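Local coordinates for hypothetical sugar ABC-transporter sugar binding protein (Arthrobacter globiformis, PDB 7BVT) that binds the cyclic tetrasaccharide cyclic alpha-maltosyl-1,6-maltose and probably delivers it, as a solute-binding protein, to an ABC transporter for uptake, at residues A104-N107 and G108-D112; G126-G130 and K131-V135; M334-L338 and D339-T343. One frame throughout, in Å; residues are numbered along the deposited sequence.

In the fold
Contacts 1 and 2 adjoin each other, their centres about 10 Å apart, while the centre of contact 3 is about 20 Å from each of theirs. The first two lie side by side: the loop of 104-112 runs along the hairpin of 126-135, and Leu-106 and Asp-105 bond to the backbone of Gln-132. Both are partly buried, with exposed residues at Gly-108 and at the Asp-129/Gly-130 turn, and both lean on backbone bonds and polar side chains. Contact 3, at the start of helix 339-342, is a buried contact. Apolar side chains carry it there, and its bonds across the segments are backbone to backbone, both ending on one carbonyl.

Contact 1: residues A104-N107 and G108-D112; sequences ADLN and GRIPD
An Asx turn and the loop that follows it, between helices 94-100 and 112-117, bring Asp-105 and Leu-106 against Arg-109 and Ile-110. The carboxylate of Asp-105 starts the turn: its OD1 accepts from the backbone N of Asn-107 at 3.0 Å, met from above the carboxylate plane, and also from the N of Gln-132. Leu-106 O then takes two backbone donors. Ile-110 N reaches it at 3.0 Å with a nearly straight N-H (172°), whereas Arg-109 N, at 2.9 Å, comes from above the carbonyl plane. Gly-108, just before Arg-109, has a positive phi, which favours glycine, and a CB there would run into Asn-107 O.

Arg-109 turns back along the chain it has just left. Its CG lies beside its own backbone N (chi1 -60°) and the chain is extended from there to NE, which carries the guanidinium past the carbonyl of Asp-105. NE makes a weak bond to Asp-105 O, 2.9 Å long but bent to 129° at the hydrogen; that oxygen sits at the edge of the guanidinium, near its plane. NH1 forms a salt bridge with Asp-310 of helix 306-319, the stronger polar partner of the group, and Asp-306 and Asp-309 add only long, weak ion pairs to NH2. On the apolar side, Leu-106 and Ile-110 lie side by side and point the same way, CB of Leu-106 being 4.0 Å from CD1 of Ile-110; both also touch Val-135 of the neighbouring strand. A water in the guanidinium plane closes the arrangement, accepting from Asp-105 N at 2.9 Å and from Arg-109 NH2 at 3.0 Å.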
# COMPACT_ATOMS: atom_id res chain seq x y z
N ALA A 104 3.65 19.99 11.11
CA ALA A 104 4.25 21.07 10.30
C ALA A 104 3.92 20.88 8.82
O ALA A 104 3.86 19.74 8.31
CB ALA A 104 5.73 21.16 10.46
N ASP A 105 3.80 22.00 8.12
CA ASP A 105 3.66 21.95 6.66
C ASP A 105 5.04 21.77 6.03
O ASP A 105 6.00 22.56 6.35
CB ASP A 105 2.94 23.21 6.20
CG ASP A 105 2.59 23.22 4.73
OD1 ASP A 105 2.96 22.30 3.96
OD2 ASP A 105 1.85 24.18 4.38
N LEU A 106 5.22 20.72 5.24
CA LEU A 106 6.53 20.40 4.63
C LEU A 106 6.74 21.24 3.39
O LEU A 106 7.86 21.37 2.92
CB LEU A 106 6.62 18.90 4.35
CG LEU A 106 6.51 18.02 5.60
CD1 LEU A 106 6.42 16.59 5.16
CD2 LEU A 106 7.68 18.23 6.55
N ASN A 107 5.67 21.82 2.86
CA ASN A 107 5.86 22.75 1.75
C ASN A 107 6.66 23.95 2.23
O ASN A 107 6.40 24.46 3.30
CB ASN A 107 4.54 23.25 1.21
CG ASN A 107 3.78 22.19 0.46
OD1 ASN A 107 4.37 21.40 -0.28
ND2 ASN A 107 2.46 22.23 0.63
N GLY A 108 7.66 24.32 1.44
CA GLY A 108 8.59 25.39 1.81
C GLY A 108 9.69 24.92 2.74
O GLY A 108 10.57 25.75 3.06
N ARG A 109 9.69 23.65 3.14
CA ARG A 109 10.75 23.08 4.03
C ARG A 109 11.53 22.03 3.24
O ARG A 109 12.75 22.03 3.27
CB ARG A 109 10.12 22.51 5.30
CG ARG A 109 9.34 23.52 6.14
CD ARG A 109 9.02 23.04 7.55
NE ARG A 109 7.88 23.80 8.14
CZ ARG A 109 8.00 24.95 8.77
NH1 ARG A 109 9.19 25.47 9.00
NH2 ARG A 109 6.95 25.58 9.24
N ILE A 110 10.85 21.17 2.55
CA ILE A 110 11.47 20.21 1.60
C ILE A 110 11.50 20.88 0.24
O ILE A 110 10.50 21.51 -0.13
CB ILE A 110 10.68 18.88 1.62
CG1 ILE A 110 10.69 18.30 3.03
CG2 ILE A 110 11.20 17.93 0.56
CD1 ILE A 110 9.96 16.96 3.16
N PRO A 111 12.56 20.75 -0.56
CA PRO A 111 12.62 21.46 -1.84
C PRO A 111 11.42 21.16 -2.72
O PRO A 111 10.94 20.02 -2.84
CB PRO A 111 13.91 20.95 -2.49
CG PRO A 111 14.77 20.66 -1.29
CD PRO A 111 13.81 20.02 -0.32
N ASP A 112 10.91 22.20 -3.35
CA ASP A 112 9.76 22.08 -4.25
C ASP A 112 10.00 20.97 -5.28
O ASP A 112 9.07 20.12 -5.55
CB ASP A 112 9.49 23.40 -4.97
CG ASP A 112 9.25 24.66 -4.15
OD1 ASP A 112 9.09 24.62 -2.91
OD2 ASP A 112 9.15 25.73 -4.78
O HOH W 1 4.10 24.55 9.36

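Contact 2: residues G126-G130 and K131-V135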
# COMPACT_ATOMS: atom_id res chain seq x y z
N GLY A 126 -1.04 13.03 1.47
CA GLY A 126 -0.37 13.73 2.58
C GLY A 126 -0.74 15.18 2.78
O GLY A 126 -0.13 15.83 3.58
N THR A 127 -1.71 15.67 2.00
CA THR A 127 -2.19 17.05 2.07
C THR A 127 -3.45 17.07 2.93
O THR A 127 -4.49 16.48 2.55
CB THR A 127 -2.39 17.65 0.68
OG1 THR A 127 -1.15 17.65 -0.04
CG2 THR A 127 -2.88 19.07 0.83
N ILE A 128 -3.34 17.68 4.10
CA ILE A 128 -4.46 17.82 5.06
C ILE A 128 -4.58 19.29 5.47
O ILE A 128 -3.57 19.87 5.84
CB ILE A 128 -4.33 16.83 6.24
CG1 ILE A 128 -4.37 15.40 5.72
CG2 ILE A 128 -5.43 17.11 7.25
CD1 ILE A 128 -4.03 14.30 6.71
N ASP A 129 -5.79 19.85 5.31
CA ASP A 129 -6.09 21.29 5.56
C ASP A 129 -5.08 22.13 4.76
O ASP A 129 -4.63 23.14 5.26
CB ASP A 129 -6.13 21.56 7.06
CG ASP A 129 -7.26 20.79 7.75
OD1 ASP A 129 -8.30 20.52 7.05
OD2 ASP A 129 -7.10 20.43 8.93
N GLY A 130 -4.77 21.67 3.55
CA GLY A 130 -3.95 22.44 2.58
C GLY A 130 -2.46 22.27 2.80
O GLY A 130 -1.69 22.61 1.94
N LYS A 131 -2.04 21.70 3.93
CA LYS A 131 -0.62 21.54 4.31
C LYS A 131 -0.09 20.17 3.88
O LYS A 131 -0.83 19.18 3.96
CB LYS A 131 -0.51 21.62 5.83
CG LYS A 131 -0.91 22.99 6.42
CD LYS A 131 -1.07 22.95 7.94
CE LYS A 131 -0.89 24.32 8.56
NZ LYS A 131 -1.57 24.47 9.87
N GLN A 132 1.15 20.13 3.45
CA GLN A 132 1.80 18.85 3.14
C GLN A 132 2.27 18.30 4.49
O GLN A 132 3.40 18.59 4.88
CB GLN A 132 2.93 19.09 2.17
CG GLN A 132 3.49 17.80 1.64
CD GLN A 132 2.54 17.13 0.69
OE1 GLN A 132 2.20 17.67 -0.36
NE2 GLN A 132 2.07 15.94 1.04
N VAL A 133 1.39 17.56 5.16
CA VAL A 133 1.68 17.15 6.57
C VAL A 133 2.44 15.82 6.60
O VAL A 133 3.02 15.49 7.64
CB VAL A 133 0.42 17.05 7.42
CG1 VAL A 133 -0.20 18.44 7.59
CG2 VAL A 133 -0.57 15.99 6.92
N SER A 134 2.45 15.05 5.52
CA SER A 134 3.26 13.83 5.38
C SER A 134 3.93 13.79 4.00
O SER A 134 3.46 14.38 3.01
CB SER A 134 2.47 12.56 5.66
OG SER A 134 1.48 12.34 4.67
N VAL A 135 5.02 13.05 3.94
CA VAL A 135 5.66 12.70 2.67
C VAL A 135 5.98 11.22 2.76
O VAL A 135 6.47 10.75 3.79
CB VAL A 135 6.88 13.60 2.36
CG1 VAL A 135 7.96 13.45 3.42
CG2 VAL A 135 7.44 13.39 0.99
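Ile-128 and Lys-131 form the antiparallel hydrogen-bonded pair that closes a tight beta hairpin over a type I' turn, with Ile-128 N to Lys-131 O at 2.9 Å and Lys-131 N to Ile-128 O at 3.1 Å. Thr-127 and Gln-132 make the next, non-hydrogen-bonded pair. Beyond it the strand bends in an inverse gamma turn centred on Gln-132, and Val-133 N lies nearly in line with the C=O of Gly-126, 2.8 Å from its O, though the N-H is bent away from that line.

Ile-128 and Val-133 cross at about a right angle, CD1 of Ile-128 lying 3.9 Å from CG2 of Val-133, and both reach Val-94 of helix 94-100. The chain of Gln-132 starts anti to its N (chi1 -171°) and bends at chi2 (71°), which brings its amide back over Gly-126. There NE2 donates to Ser-134 O at 2.9 Å and also to Thr-123 O. Thr-127 OG1 bonds to that same Thr-123 carbonyl. A CB on Gly-126 would clash with Ser-134 O and Gln-132 NE2, so the close fit rests on glycine. The buried amide of Gln-132 thus ties the hairpin to helix 120-125, while the Ile-128/Val-133 pair adds an apolar contact against helix 94-100.

Contact 3: residues M334-L338 and D339-T343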
# COMPACT_ATOMS: atom_id res chain seq x y z
N MET A 334 11.89 -2.06 -1.03
CA MET A 334 10.72 -1.15 -1.08
C MET A 334 10.78 -0.36 -2.37
O MET A 334 11.83 -0.19 -2.97
CB MET A 334 10.61 -0.26 0.17
CG MET A 334 10.47 -1.14 1.37
SD MET A 334 9.93 -0.42 2.91
CE MET A 334 11.48 0.39 3.26
N LEU A 335 9.62 0.05 -2.88
CA LEU A 335 9.58 0.78 -4.15
C LEU A 335 9.95 2.24 -3.91
O LEU A 335 9.61 2.79 -2.86
CB LEU A 335 8.18 0.68 -4.75
CG LEU A 335 7.64 -0.73 -4.91
CD1 LEU A 335 6.26 -0.72 -5.49
CD2 LEU A 335 8.55 -1.57 -5.79
N PRO A 336 10.61 2.89 -4.88
CA PRO A 336 11.05 4.26 -4.68
C PRO A 336 9.83 5.18 -4.65
O PRO A 336 8.88 4.98 -5.40
CB PRO A 336 11.94 4.62 -5.85
CG PRO A 336 11.93 3.44 -6.75
CD PRO A 336 11.12 2.33 -6.14
N VAL A 337 9.91 6.22 -3.86
CA VAL A 337 8.78 7.19 -3.77
C VAL A 337 8.88 8.28 -4.85
O VAL A 337 7.90 9.03 -5.01
CB VAL A 337 8.71 7.80 -2.36
CG1 VAL A 337 8.52 6.72 -1.32
CG2 VAL A 337 9.89 8.67 -2.01
N LEU A 338 10.03 8.42 -5.51
CA LEU A 338 10.27 9.42 -6.55
C LEU A 338 9.91 8.83 -7.91
O LEU A 338 10.38 7.74 -8.24
CB LEU A 338 11.73 9.84 -6.51
CG LEU A 338 12.21 10.50 -5.23
CD1 LEU A 338 13.69 10.86 -5.32
CD2 LEU A 338 11.44 11.78 -4.95
N ASP A 339 9.16 9.58 -8.72
CA ASP A 339 8.86 9.17 -10.10
C ASP A 339 10.19 9.01 -10.84
O ASP A 339 10.36 8.04 -11.62
CB ASP A 339 7.94 10.17 -10.81
CG ASP A 339 6.46 10.26 -10.42
OD1 ASP A 339 6.04 9.55 -9.57
OD2 ASP A 339 5.77 11.16 -10.97
N SER A 340 11.11 9.94 -10.65
CA SER A 340 12.37 10.03 -11.44
C SER A 340 13.23 8.79 -11.18
O SER A 340 13.94 8.37 -12.08
CB SER A 340 13.15 11.24 -11.09
OG SER A 340 13.68 11.14 -9.79
N VAL A 341 13.09 8.18 -10.02
CA VAL A 341 13.88 6.96 -9.72
C VAL A 341 13.14 5.75 -10.29
O VAL A 341 13.78 4.93 -10.96
CB VAL A 341 14.20 6.85 -8.22
CG1 VAL A 341 14.85 5.51 -7.89
CG2 VAL A 341 15.04 8.00 -7.74
N ALA A 342 11.84 5.62 -10.06
CA ALA A 342 11.02 4.49 -10.55
C ALA A 342 11.14 4.36 -12.07
O ALA A 342 11.09 3.22 -12.56
CB ALA A 342 9.57 4.65 -10.14
N THR A 343 11.36 5.49 -12.77
CA THR A 343 11.44 5.50 -14.25
C THR A 343 12.87 5.69 -14.74
O THR A 343 13.04 5.75 -15.96
CB THR A 343 10.53 6.57 -14.86
OG1 THR A 343 11.03 7.84 -14.46
CG2 THR A 343 9.09 6.43 -14.45
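Pro-336 is the first residue of 334-338 to meet the short helix 339-342, its ring packed on Val-341. CB of the proline lies 3.7 Å from CG1 of Val-341, and its CG comes 4.3 Å from the CB of Ala-342. Val-337 turns its side chain away from the helix, and the chain then arrives at Leu-338, the N-cap residue. Here the main chain begins the helix: Leu-338 O accepts from Ala-342 N at 3.2 Å, close to linear at the hydrogen (175°), and from Val-341 N at 3.3 Å, this second donor standing well above the carbonyl plane. The isobutyl group of Leu-338 crosses Val-341 at a slant, with its CD1 4.0 Å from CG2 of the valine.

Val-341 therefore divides its branches between two partners. CG1, anti to the backbone N (chi1 173°), goes to the proline, and CG2, beside that N, goes to the leucine. An alanine here would keep the backbone bonds but is likely to leave a gap between Pro-336 and Leu-338, both of which would lose the methyl they rest on. Just past the helix, Thr-343 N and OG1 both donate to Asp-339 O, the hydroxyl at 2.9 Å.

Neighbouring elements enclose the unit. Leu-338 and Val-341 pack on Val-325 and Thr-326 of helix 322-332, Pro-336 and Val-341 touch Tyr-347 of helix 345-354, and Ser-340 OG bonds to Asp-117 at the end of helix 112-117.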